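Local atomic coordinates of type IV pilus assembly protein PilF (Thermus thermophilus HB8, PDB entry 5OIU), a protein that is a hexameric AAA+ motor ATPase that binds ATP and powers the assembly of type IV pili. Residues 307-315 with 374-382; 24-33 with 101-111. All blocks are in the same frame, centred on the assembly; numbering follows the deposited sequence.

Interaction 1 of 2, residues 307-315 with 374-382; sequences QGARLYKGM and ALQGITTLE
Y312 lays its ring against the turn at G377. The ring's CD1 lies 3.4 Å from G377 CA, which it meets obliquely. CG sits beside the backbone N (chi1 -54°), which turns the ring toward the end of helix 366-374. There the carbonyl oxygen of A374 lies at the ring edge, in plane, 3.9 Å from CD1 of Y312. The same oxygen accepts the G377 amide within a Schellman motif. G377 has positive phi; a CB here would press on the carbonyl O of Q376 and also crowd Y312 CD1.

One residue before Y312, L311 brings its two methyl branches to different partners. CD2 of L311 meets CD2 of L375 at 3.7 Å, the two side chains crossing at a slant, while CD1 of L311 reaches L381 CB at 4.2 Å. CD2 of L375 also touches A309 CB. Further on, T380 CG2 packs 3.9 Å from Y312 O, while its OG1 caps the helix at E383 N. An alanine in place of Y312 would probably leave the G377 turn without its aromatic cover and open a gap beside it. Apolar and van der Waals contacts thus seat this strand against the turn between helices 366-374 and 381-387.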
ATOM      1  N   GLN C 307      32.248   5.875  32.149  1.00 70.29           N
ATOM      2  CA  GLN C 307      33.329   5.950  33.131  1.00 75.53           C
ATOM      3  C   GLN C 307      32.855   5.526  34.520  1.00 79.49           C
ATOM      4  O   GLN C 307      33.491   4.701  35.186  1.00 78.87           O
ATOM      5  CB  GLN C 307      33.917   7.366  33.171  1.00 75.31           C
ATOM      6  CG  GLN C 307      35.465   7.425  33.242  1.00 80.78           C
ATOM      7  CD  GLN C 307      36.037   7.575  34.671  1.00 89.41           C
ATOM      8  OE1 GLN C 307      35.545   8.374  35.481  1.00 92.90           O
ATOM      9  NE2 GLN C 307      37.093   6.814  34.970  1.00 79.25           N
ATOM     10  N   GLY C 308      31.716   6.041  34.958  1.00 73.57           N
ATOM     11  CA  GLY C 308      31.300   5.699  36.300  1.00 74.54           C
ATOM     12  C   GLY C 308      30.444   4.458  36.375  1.00 73.59           C
ATOM     13  O   GLY C 308      30.381   3.804  37.424  1.00 70.05           O
ATOM     14  N   ALA C 309      29.798   4.113  35.262  1.00 65.66           N
ATOM     15  CA  ALA C 309      28.636   3.238  35.307  1.00 58.93           C
ATOM     16  C   ALA C 309      28.957   1.922  35.984  1.00 60.65           C
ATOM     17  O   ALA C 309      29.934   1.258  35.636  1.00 64.86           O
ATOM     18  CB  ALA C 309      28.117   2.981  33.899  1.00 62.41           C
ATOM     19  N   ARG C 310      28.141   1.562  36.974  1.00 62.60           N
ATOM     20  CA  ARG C 310      28.151   0.242  37.588  1.00 58.89           C
ATOM     21  C   ARG C 310      26.754  -0.353  37.454  1.00 53.49           C
ATOM     22  O   ARG C 310      25.769   0.374  37.307  1.00 51.98           O
ATOM     23  CB  ARG C 310      28.581   0.307  39.070  1.00 62.52           C
ATOM     24  CG  ARG C 310      30.095   0.042  39.353  1.00 68.72           C
ATOM     25  CD  ARG C 310      31.012   0.440  38.166  1.00 73.27           C
ATOM     26  NE  ARG C 310      32.419   0.727  38.488  1.00 79.29           N
ATOM     27  CZ  ARG C 310      33.350   1.051  37.581  1.00 85.42           C
ATOM     28  NH1 ARG C 310      34.600   1.303  37.961  1.00 86.67           N
ATOM     29  NH2 ARG C 310      33.038   1.143  36.292  1.00 76.88           N
ATOM     30  N   LEU C 311      26.683  -1.685  37.461  1.00 50.52           N
ATOM     31  CA  LEU C 311      25.437  -2.443  37.380  1.00 47.58           C
ATOM     32  C   LEU C 311      25.323  -3.343  38.603  1.00 47.43           C
ATOM     33  O   LEU C 311      26.272  -3.496  39.375  1.00 51.46           O
ATOM     34  CB  LEU C 311      25.358  -3.302  36.109  1.00 43.27           C
ATOM     35  CG  LEU C 311      25.225  -2.691  34.715  1.00 51.84           C
ATOM     36  CD1 LEU C 311      25.405  -3.801  33.682  1.00 47.59           C
ATOM     37  CD2 LEU C 311      23.902  -1.937  34.488  1.00 43.20           C
ATOM     38  N   TYR C 312      24.151  -3.963  38.763  1.00 40.85           N
ATOM     39  CA  TYR C 312      23.803  -4.644  40.000  1.00 46.01           C
ATOM     40  C   TYR C 312      23.033  -5.920  39.702  1.00 44.74           C
ATOM     41  O   TYR C 312      22.385  -6.045  38.663  1.00 45.96           O
ATOM     42  CB  TYR C 312      22.970  -3.726  40.933  1.00 49.61           C
ATOM     43  CG  TYR C 312      23.651  -2.402  41.200  1.00 48.19           C
ATOM     44  CD1 TYR C 312      23.598  -1.362  40.272  1.00 47.86           C
ATOM     45  CD2 TYR C 312      24.386  -2.205  42.357  1.00 51.65           C
ATOM     46  CE1 TYR C 312      24.262  -0.168  40.501  1.00 53.05           C
ATOM     47  CE2 TYR C 312      25.041  -1.005  42.600  1.00 47.60           C
ATOM     48  CZ  TYR C 312      24.977   0.002  41.679  1.00 50.34           C
ATOM     49  OH  TYR C 312      25.638   1.175  41.947  1.00 55.80           O
ATOM     50  N   LYS C 313      23.125  -6.873  40.625  1.00 46.15           N
ATOM     51  CA  LYS C 313      22.256  -8.040  40.622  1.00 50.28           C
ATOM     52  C   LYS C 313      22.007  -8.442  42.064  1.00 51.51           C
ATOM     53  O   LYS C 313      22.627  -7.936  42.997  1.00 53.43           O
ATOM     54  CB  LYS C 313      22.850  -9.197  39.815  1.00 49.20           C
ATOM     55  CG  LYS C 313      23.858 -10.048  40.582  1.00 56.26           C
ATOM     56  CD  LYS C 313      24.407 -11.200  39.723  1.00 63.29           C
ATOM     57  CE  LYS C 313      24.566 -12.512  40.541  1.00 75.60           C
ATOM     58  NZ  LYS C 313      25.733 -13.379  40.147  1.00 70.90           N
ATOM     59  N   GLY C 314      21.050  -9.371  42.246  1.00 50.23           N
ATOM     60  CA  GLY C 314      20.780  -9.952  43.537  1.00 50.56           C
ATOM     61  C   GLY C 314      21.424 -11.318  43.658  1.00 58.58           C
ATOM     62  O   GLY C 314      21.152 -12.218  42.856  1.00 55.14           O
ATOM     63  N   MET C 315      22.291 -11.470  44.668  1.00 59.31           N
ATOM     64  CA  MET C 315      22.982 -12.739  44.851  1.00 59.63           C
ATOM     65  C   MET C 315      22.048 -13.830  45.346  1.00 59.41           C
ATOM     66  O   MET C 315      22.378 -15.011  45.206  1.00 58.23           O
ATOM     67  CB  MET C 315      24.156 -12.579  45.817  1.00 61.37           C
ATOM     68  CG  MET C 315      25.478 -12.261  45.128  1.00 62.92           C
ATOM     69  SD  MET C 315      25.881 -13.463  43.842  1.00 78.76           S
ATOM     70  CE  MET C 315      27.319 -12.690  43.084  1.00 80.51           C
ATOM     71  N   ALA C 374      18.511   0.413  35.444  1.00 49.59           N
ATOM     72  CA  ALA C 374      19.478  -0.627  35.771  1.00 46.75           C
ATOM     73  C   ALA C 374      20.780  -0.027  36.280  1.00 44.65           C
ATOM     74  O   ALA C 374      21.408  -0.592  37.185  1.00 44.91           O
ATOM     75  CB  ALA C 374      19.730  -1.503  34.547  1.00 41.93           C
ATOM     76  N   LEU C 375      21.192   1.120  35.727  1.00 43.60           N
ATOM     77  CA  LEU C 375      22.402   1.784  36.194  1.00 44.22           C
ATOM     78  C   LEU C 375      22.252   2.359  37.600  1.00 48.39           C
ATOM     79  O   LEU C 375      23.244   2.823  38.169  1.00 45.78           O
ATOM     80  CB  LEU C 375      22.808   2.885  35.212  1.00 43.34           C
ATOM     81  CG  LEU C 375      23.426   2.407  33.891  1.00 48.72           C
ATOM     82  CD1 LEU C 375      23.655   3.564  32.907  1.00 41.65           C
ATOM     83  CD2 LEU C 375      24.715   1.618  34.148  1.00 42.23           C
ATOM     84  N   GLN C 376      21.052   2.333  38.174  1.00 49.58           N
ATOM     85  CA  GLN C 376      20.843   2.740  39.554  1.00 48.59           C
ATOM     86  C   GLN C 376      20.543   1.572  40.484  1.00 47.25           C
ATOM     87  O   GLN C 376      20.299   1.790  41.671  1.00 47.17           O
ATOM     88  CB  GLN C 376      19.715   3.768  39.629  1.00 40.32           C
ATOM     89  CG  GLN C 376      20.042   5.024  38.856  1.00 47.39           C
ATOM     90  CD  GLN C 376      18.892   6.012  38.831  1.00 66.92           C
ATOM     91  OE1 GLN C 376      18.022   5.946  37.960  1.00 66.50           O
ATOM     92  NE2 GLN C 376      18.872   6.930  39.798  1.00 71.37           N
ATOM     93  N   GLY C 377      20.555   0.344  39.985  1.00 43.23           N
ATOM     94  CA  GLY C 377      20.283  -0.803  40.816  1.00 41.78           C
ATOM     95  C   GLY C 377      18.828  -1.168  40.998  1.00 40.92           C
ATOM     96  O   GLY C 377      18.530  -2.058  41.801  1.00 43.99           O
ATOM     97  N   ILE C 378      17.904  -0.525  40.288  1.00 41.89           N
ATOM     98  CA  ILE C 378      16.499  -0.916  40.408  1.00 41.45           C
ATOM     99  C   ILE C 378      16.276  -2.313  39.831  1.00 44.57           C
ATOM    100  O   ILE C 378      15.506  -3.116  40.374  1.00 41.38           O
ATOM    101  CB  ILE C 378      15.611   0.130  39.721  1.00 38.64           C
ATOM    102  CG1 ILE C 378      15.762   1.460  40.442  1.00 40.49           C
ATOM    103  CG2 ILE C 378      14.179  -0.310  39.713  1.00 40.20           C
ATOM    104  CD1 ILE C 378      15.460   2.645  39.592  1.00 36.56           C
ATOM    105  N   THR C 379      16.948  -2.627  38.730  1.00 44.26           N
ATOM    106  CA  THR C 379      16.772  -3.901  38.057  1.00 43.05           C
ATOM    107  C   THR C 379      18.111  -4.369  37.494  1.00 46.23           C
ATOM    108  O   THR C 379      19.113  -3.635  37.481  1.00 43.79           O
ATOM    109  CB  THR C 379      15.711  -3.794  36.949  1.00 41.76           C
ATOM    110  OG1 THR C 379      15.476  -5.079  36.387  1.00 37.14           O
ATOM    111  CG2 THR C 379      16.160  -2.827  35.837  1.00 39.42           C
ATOM    112  N   THR C 380      18.130  -5.621  37.054  1.00 46.60           N
ATOM    113  CA  THR C 380      19.281  -6.120  36.329  1.00 44.58           C
ATOM    114  C   THR C 380      19.200  -5.686  34.878  1.00 38.72           C
ATOM    115  O   THR C 380      18.133  -5.347  34.362  1.00 44.86           O
ATOM    116  CB  THR C 380      19.340  -7.636  36.384  1.00 45.18           C
ATOM    117  OG1 THR C 380      18.257  -8.163  35.604  1.00 42.43           O
ATOM    118  CG2 THR C 380      19.237  -8.114  37.817  1.00 37.86           C
ATOM    119  N   LEU C 381      20.348  -5.700  34.212  1.00 38.25           N
ATOM    120  CA  LEU C 381      20.337  -5.466  32.775  1.00 40.86           C
ATOM    121  C   LEU C 381      19.631  -6.597  32.040  1.00 40.30           C
ATOM    122  O   LEU C 381      18.972  -6.352  31.023  1.00 38.43           O
ATOM    123  CB  LEU C 381      21.757  -5.297  32.259  1.00 38.53           C
ATOM    124  CG  LEU C 381      21.851  -5.129  30.751  1.00 42.43           C
ATOM    125  CD1 LEU C 381      21.480  -3.699  30.377  1.00 39.18           C
ATOM    126  CD2 LEU C 381      23.244  -5.505  30.244  1.00 36.29           C
ATOM    127  N   GLU C 382      19.729  -7.830  32.550  1.00 38.58           N
ATOM    128  CA  GLU C 382      19.073  -8.956  31.883  1.00 40.10           C
ATOM    129  C   GLU C 382      17.567  -8.751  31.829  1.00 39.47           C
ATOM    130  O   GLU C 382      16.941  -8.959  30.783  1.00 36.40           O
ATOM    131  CB  GLU C 382      19.414 -10.276  32.578  1.00 38.01           C
ATOM    132  CG  GLU C 382      20.832 -10.795  32.268  1.00 52.38           C
ATOM    133  CD  GLU C 382      21.938  -9.997  32.985  1.00 55.57           C
ATOM    134  OE1 GLU C 382      21.704  -9.549  34.127  1.00 54.89           O
ATOM    135  OE2 GLU C 382      23.043  -9.826  32.413  1.00 57.33           O
TER

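Interaction 2 of 2, residues 24-33 with 101-111; sequences ASDIHIEPRQ and TVYGEKAVMRL
K106 reaches across to H28 and E30 between neighbouring antiparallel strands, 26-31 and 104-111, at the middle of a six-stranded sheet in the N-terminal part of the chain. With CG anti to the backbone N (chi1 169°), its chain runs out fully extended. CB of K106 lies 4.0 Å from P31 CD. CG of K106 packs on I29 O at 3.5 Å. CD passes E30 CG, and CE of K106 is 3.4 Å from E30 OE1 and also near H28 ND1. At the tip, K106 NZ forms a salt bridge to E30 OE1 at 2.6 Å; this oxygen also bridges to R39 and accepts from N188 of the second subunit. K106 NZ also donates to H28 ND1 at 3.1 Å, in the ring plane. One face of that ring carries V108 CG2. H28 NE2 hydrogen-bonds D211 of the second subunit, so K106 probably helps to orient the ring there.

I27 and I29 lie on the other face of the sheet with A107 and M109, under helices 6-22 and 57-67. Paired backbone bonds join I27 to M109 and I29 to A107. At the far end, D26 and R110 run side by side in a salt bridge, and R110 also bridges to D211 of the second subunit. Beyond the strands, the Y103 ring lies under the R32-Q33 backbone, with Q33 CA over its face, 3.7 Å from the Y103 ring centroid.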
ATOM      1  N   ALA C  24       1.324 -20.353  47.134  1.00 40.34           N
ATOM      2  CA  ALA C  24       1.909 -20.861  45.900  1.00 38.12           C
ATOM      3  C   ALA C  24       1.846 -19.821  44.785  1.00 40.57           C
ATOM      4  O   ALA C  24       0.892 -19.039  44.671  1.00 39.25           O
ATOM      5  CB  ALA C  24       1.192 -22.132  45.447  1.00 42.36           C
ATOM      6  N   SER C  25       2.872 -19.835  43.938  1.00 39.48           N
ATOM      7  CA  SER C  25       2.971 -18.853  42.871  1.00 37.53           C
ATOM      8  C   SER C  25       2.311 -19.301  41.572  1.00 37.02           C
ATOM      9  O   SER C  25       1.864 -18.447  40.806  1.00 41.81           O
ATOM     10  CB  SER C  25       4.437 -18.510  42.605  1.00 28.81           C
ATOM     11  OG  SER C  25       5.102 -19.634  42.088  1.00 36.31           O
ATOM     12  N   ASP C  26       2.227 -20.603  41.297  1.00 34.54           N
ATOM     13  CA  ASP C  26       1.658 -21.081  40.037  1.00 35.14           C
ATOM     14  C   ASP C  26       0.977 -22.432  40.245  1.00 37.45           C
ATOM     15  O   ASP C  26       1.364 -23.214  41.121  1.00 39.84           O
ATOM     16  CB  ASP C  26       2.736 -21.208  38.943  1.00 34.79           C
ATOM     17  CG  ASP C  26       3.587 -19.936  38.792  1.00 40.98           C
ATOM     18  OD1 ASP C  26       3.145 -19.025  38.066  1.00 45.76           O
ATOM     19  OD2 ASP C  26       4.687 -19.826  39.399  1.00 34.06           O
ATOM     20  N   ILE C  27      -0.022 -22.707  39.408  1.00 38.66           N
ATOM     21  CA  ILE C  27      -0.753 -23.975  39.397  1.00 36.86           C
ATOM     22  C   ILE C  27      -0.623 -24.587  38.013  1.00 39.67           C
ATOM     23  O   ILE C  27      -1.029 -23.963  37.019  1.00 43.85           O
ATOM     24  CB  ILE C  27      -2.239 -23.780  39.727  1.00 39.77           C
ATOM     25  CG1 ILE C  27      -2.435 -23.011  41.022  1.00 38.96           C
ATOM     26  CG2 ILE C  27      -2.945 -25.096  39.777  1.00 33.87           C
ATOM     27  CD1 ILE C  27      -3.902 -22.782  41.314  1.00 43.12           C
ATOM     28  N   HIS C  28      -0.095 -25.814  37.944  1.00 42.26           N
ATOM     29  CA  HIS C  28       0.084 -26.543  36.685  1.00 34.04           C
ATOM     30  C   HIS C  28      -0.850 -27.743  36.636  1.00 39.02           C
ATOM     31  O   HIS C  28      -0.793 -28.610  37.518  1.00 40.79           O
ATOM     32  CB  HIS C  28       1.516 -27.049  36.518  1.00 34.07           C
ATOM     33  CG  HIS C  28       2.538 -25.963  36.469  1.00 38.91           C
ATOM     34  ND1 HIS C  28       3.408 -25.813  35.411  1.00 37.04           N
ATOM     35  CD2 HIS C  28       2.847 -24.989  37.358  1.00 33.34           C
ATOM     36  CE1 HIS C  28       4.205 -24.787  35.647  1.00 34.79           C
ATOM     37  NE2 HIS C  28       3.890 -24.272  36.823  1.00 28.84           N
ATOM     38  N   ILE C  29      -1.661 -27.824  35.576  1.00 37.06           N
ATOM     39  CA  ILE C  29      -2.574 -28.939  35.339  1.00 32.81           C
ATOM     40  C   ILE C  29      -2.102 -29.642  34.070  1.00 42.32           C
ATOM     41  O   ILE C  29      -2.438 -29.225  32.950  1.00 46.33           O
ATOM     42  CB  ILE C  29      -4.029 -28.471  35.238  1.00 35.03           C
ATOM     43  CG1 ILE C  29      -4.405 -27.757  36.541  1.00 40.06           C
ATOM     44  CG2 ILE C  29      -4.964 -29.652  35.001  1.00 37.52           C
ATOM     45  CD1 ILE C  29      -5.883 -27.451  36.714  1.00 41.63           C
ATOM     46  N   GLU C  30      -1.312 -30.710  34.236  1.00 42.20           N
ATOM     47  CA  GLU C  30      -0.634 -31.379  33.131  1.00 38.73           C
ATOM     48  C   GLU C  30      -1.290 -32.705  32.791  1.00 40.94           C
ATOM     49  O   GLU C  30      -1.209 -33.650  33.588  1.00 38.25           O
ATOM     50  CB  GLU C  30       0.841 -31.627  33.460  1.00 42.42           C
ATOM     51  CG  GLU C  30       1.556 -30.534  34.244  1.00 40.88           C
ATOM     52  CD  GLU C  30       3.074 -30.703  34.184  1.00 45.80           C
ATOM     53  OE1 GLU C  30       3.796 -29.683  34.160  1.00 39.17           O
ATOM     54  OE2 GLU C  30       3.547 -31.871  34.148  1.00 57.89           O
ATOM     55  N   PRO C  31      -1.864 -32.860  31.601  1.00 44.98           N
ATOM     56  CA  PRO C  31      -2.187 -34.212  31.124  1.00 51.99           C
ATOM     57  C   PRO C  31      -0.905 -35.000  30.864  1.00 42.48           C
ATOM     58  O   PRO C  31       0.041 -34.490  30.269  1.00 43.91           O
ATOM     59  CB  PRO C  31      -2.972 -33.952  29.832  1.00 45.25           C
ATOM     60  CG  PRO C  31      -2.406 -32.670  29.335  1.00 43.71           C
ATOM     61  CD  PRO C  31      -2.050 -31.846  30.553  1.00 36.52           C
ATOM     62  N   ARG C  32      -0.868 -36.231  31.353  1.00 51.15           N
ATOM     63  CA  ARG C  32       0.229 -37.167  31.115  1.00 51.20           C
ATOM     64  C   ARG C  32      -0.313 -38.385  30.354  1.00 48.66           C
ATOM     65  O   ARG C  32      -1.439 -38.379  29.848  1.00 50.52           O
ATOM     66  CB  ARG C  32       0.909 -37.547  32.438  1.00 53.36           C
ATOM     67  CG  ARG C  32       1.911 -36.496  32.943  1.00 56.50           C
ATOM     68  CD  ARG C  32       2.368 -36.720  34.397  1.00 62.16           C
ATOM     69  NE  ARG C  32       3.031 -35.528  34.943  1.00 61.99           N
ATOM     70  CZ  ARG C  32       3.513 -35.425  36.184  1.00 66.22           C
ATOM     71  NH1 ARG C  32       4.085 -34.289  36.587  1.00 53.59           N
ATOM     72  NH2 ARG C  32       3.415 -36.451  37.027  1.00 55.34           N
ATOM     73  N   GLN C  33       0.495 -39.440  30.265  1.00 53.87           N
ATOM     74  CA  GLN C  33       0.096 -40.587  29.450  1.00 58.20           C
ATOM     75  C   GLN C  33      -1.106 -41.309  30.049  1.00 58.63           C
ATOM     76  O   GLN C  33      -2.066 -41.628  29.336  1.00 56.42           O
ATOM     77  CB  GLN C  33       1.269 -41.546  29.289  1.00 55.90           C
ATOM     78  CG  GLN C  33       1.068 -42.633  28.264  1.00 55.54           C
ATOM     79  CD  GLN C  33       2.330 -43.449  28.091  1.00 64.74           C
ATOM     80  OE1 GLN C  33       2.959 -43.839  29.078  1.00 67.36           O
ATOM     81  NE2 GLN C  33       2.729 -43.683  26.838  1.00 68.37           N
ATOM     82  N   THR C 101      -0.807 -29.957  24.254  1.00 37.82           N
ATOM     83  CA  THR C 101       0.297 -30.893  24.382  1.00 41.49           C
ATOM     84  C   THR C 101      -0.096 -32.206  23.734  1.00 43.64           C
ATOM     85  O   THR C 101      -1.196 -32.368  23.195  1.00 49.58           O
ATOM     86  CB  THR C 101       0.703 -31.156  25.840  1.00 40.45           C
ATOM     87  OG1 THR C 101      -0.287 -31.986  26.466  1.00 43.49           O
ATOM     88  CG2 THR C 101       0.849 -29.856  26.603  1.00 41.77           C
ATOM     89  N   VAL C 102       0.831 -33.159  23.798  1.00 39.38           N
ATOM     90  CA  VAL C 102       0.606 -34.475  23.225  1.00 46.93           C
ATOM     91  C   VAL C 102      -0.544 -35.203  23.905  1.00 45.15           C
ATOM     92  O   VAL C 102      -1.199 -36.034  23.277  1.00 47.03           O
ATOM     93  CB  VAL C 102       1.926 -35.268  23.299  1.00 43.46           C
ATOM     94  CG1 VAL C 102       1.679 -36.769  23.371  1.00 48.83           C
ATOM     95  CG2 VAL C 102       2.821 -34.878  22.102  1.00 37.13           C
ATOM     96  N   TYR C 103      -0.838 -34.879  25.162  1.00 50.52           N
ATOM     97  CA  TYR C 103      -1.831 -35.605  25.939  1.00 47.82           C
ATOM     98  C   TYR C 103      -3.107 -34.809  26.185  1.00 45.98           C
ATOM     99  O   TYR C 103      -3.981 -35.276  26.927  1.00 52.00           O
ATOM    100  CB  TYR C 103      -1.217 -36.041  27.266  1.00 47.72           C
ATOM    101  CG  TYR C 103      -0.099 -37.046  27.105  1.00 53.31           C
ATOM    102  CD1 TYR C 103      -0.272 -38.197  26.337  1.00 56.28           C
ATOM    103  CD2 TYR C 103       1.132 -36.847  27.716  1.00 51.23           C
ATOM    104  CE1 TYR C 103       0.742 -39.125  26.191  1.00 53.00           C
ATOM    105  CE2 TYR C 103       2.158 -37.766  27.574  1.00 52.82           C
ATOM    106  CZ  TYR C 103       1.956 -38.906  26.817  1.00 57.63           C
ATOM    107  OH  TYR C 103       2.977 -39.816  26.685  1.00 56.43           O
ATOM    108  N   GLY C 104      -3.249 -33.635  25.569  1.00 43.95           N
ATOM    109  CA  GLY C 104      -4.373 -32.754  25.787  1.00 42.57           C
ATOM    110  C   GLY C 104      -3.878 -31.372  26.131  1.00 44.05           C
ATOM    111  O   GLY C 104      -2.724 -31.023  25.868  1.00 47.23           O
ATOM    112  N   GLU C 105      -4.740 -30.569  26.739  1.00 45.39           N
ATOM    113  CA  GLU C 105      -4.398 -29.187  27.051  1.00 44.50           C
ATOM    114  C   GLU C 105      -3.852 -29.065  28.467  1.00 42.14           C
ATOM    115  O   GLU C 105      -4.449 -29.568  29.425  1.00 37.39           O
ATOM    116  CB  GLU C 105      -5.607 -28.276  26.880  1.00 44.91           C
ATOM    117  CG  GLU C 105      -6.091 -28.229  25.453  1.00 46.58           C
ATOM    118  CD  GLU C 105      -7.238 -27.271  25.286  1.00 52.64           C
ATOM    119  OE1 GLU C 105      -8.396 -27.704  25.487  1.00 55.70           O
ATOM    120  OE2 GLU C 105      -6.970 -26.082  24.985  1.00 47.58           O
ATOM    121  N   LYS C 106      -2.715 -28.395  28.588  1.00 40.83           N
ATOM    122  CA  LYS C 106      -2.128 -28.083  29.874  1.00 40.24           C
ATOM    123  C   LYS C 106      -2.535 -26.672  30.244  1.00 42.09           C
ATOM    124  O   LYS C 106      -2.541 -25.775  29.399  1.00 42.92           O
ATOM    125  CB  LYS C 106      -0.604 -28.204  29.847  1.00 36.08           C
ATOM    126  CG  LYS C 106       0.035 -27.631  31.092  1.00 38.09           C
ATOM    127  CD  LYS C 106       1.531 -27.842  31.181  1.00 35.99           C
ATOM    128  CE  LYS C 106       2.028 -27.272  32.510  1.00 36.71           C
ATOM    129  NZ  LYS C 106       3.456 -27.477  32.770  1.00 33.98           N
ATOM    130  N   ALA C 107      -2.911 -26.474  31.493  1.00 41.54           N
ATOM    131  CA  ALA C 107      -3.303 -25.155  31.951  1.00 40.33           C
ATOM    132  C   ALA C 107      -2.332 -24.714  33.031  1.00 42.36           C
ATOM    133  O   ALA C 107      -2.016 -25.490  33.939  1.00 39.41           O
ATOM    134  CB  ALA C 107      -4.739 -25.166  32.465  1.00 40.69           C
ATOM    135  N   VAL C 108      -1.820 -23.491  32.915  1.00 42.04           N
ATOM    136  CA  VAL C 108      -1.013 -22.892  33.970  1.00 40.20           C
ATOM    137  C   VAL C 108      -1.763 -21.672  34.475  1.00 42.72           C
ATOM    138  O   VAL C 108      -2.264 -20.866  33.678  1.00 42.04           O
ATOM    139  CB  VAL C 108       0.407 -22.516  33.496  1.00 38.53           C
ATOM    140  CG1 VAL C 108       1.135 -21.733  34.585  1.00 37.09           C
ATOM    141  CG2 VAL C 108       1.225 -23.764  33.146  1.00 32.03           C
ATOM    142  N   MET C 109      -1.874 -21.554  35.792  1.00 39.71           N
ATOM    143  CA  MET C 109      -2.454 -20.371  36.405  1.00 38.55           C
ATOM    144  C   MET C 109      -1.424 -19.761  37.347  1.00 41.09           C
ATOM    145  O   MET C 109      -1.102 -20.350  38.385  1.00 38.05           O
ATOM    146  CB  MET C 109      -3.749 -20.724  37.130  1.00 38.30           C
ATOM    147  CG  MET C 109      -4.944 -20.845  36.200  1.00 42.47           C
ATOM    148  SD  MET C 109      -6.466 -21.377  37.000  1.00 44.35           S
ATOM    149  CE  MET C 109      -5.930 -22.892  37.804  1.00 38.71           C
ATOM    150  N   ARG C 110      -0.886 -18.596  36.978  1.00 39.86           N
ATOM    151  CA  ARG C 110       0.009 -17.887  37.877  1.00 40.04           C
ATOM    152  C   ARG C 110      -0.806 -17.023  38.820  1.00 40.11           C
ATOM    153  O   ARG C 110      -1.676 -16.260  38.386  1.00 40.48           O
ATOM    154  CB  ARG C 110       1.023 -17.012  37.133  1.00 44.06           C
ATOM    155  CG  ARG C 110       1.757 -16.084  38.148  1.00 46.78           C
ATOM    156  CD  ARG C 110       3.171 -15.635  37.767  1.00 46.29           C
ATOM    157  NE  ARG C 110       4.104 -16.733  37.561  1.00 41.93           N
ATOM    158  CZ  ARG C 110       5.012 -16.722  36.590  1.00 46.38           C
ATOM    159  NH1 ARG C 110       5.075 -15.668  35.790  1.00 53.43           N
ATOM    160  NH2 ARG C 110       5.846 -17.740  36.408  1.00 40.42           N
ATOM    161  N   LEU C 111      -0.526 -17.136  40.113  1.00 41.71           N
ATOM    162  CA  LEU C 111      -1.171 -16.276  41.093  1.00 43.73           C
ATOM    163  C   LEU C 111      -0.467 -14.926  41.107  1.00 44.79           C
ATOM    164  O   LEU C 111       0.733 -14.858  41.382  1.00 49.75           O
ATOM    165  CB  LEU C 111      -1.147 -16.925  42.470  1.00 36.57           C
ATOM    166  CG  LEU C 111      -2.228 -17.995  42.654  1.00 39.38           C
ATOM    167  CD1 LEU C 111      -1.784 -19.335  42.089  1.00 36.95           C
ATOM    168  CD2 LEU C 111      -2.592 -18.135  44.108  1.00 32.70           C
TER

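In the fold
The two contacts lie in separate parts of the subunit, with centres about 35 Å apart and no touch between them. Interaction 2 is the more buried and joins adjacent strands of one sheet, so backbone hydrogen bonds set its register. Interaction 1 is partly buried and smaller. It sets a strand of a two-stranded sheet against a turn between helices, and side-chain packing does the work. Their chemistry follows from place. In 24-33 with 101-111, one sheet face is apolar under helices, and the other carries charged groups that meet the second subunit. In 307-315 with 374-382, the core is leucine and tyrosine, and the neighbouring subunit only brushes E382.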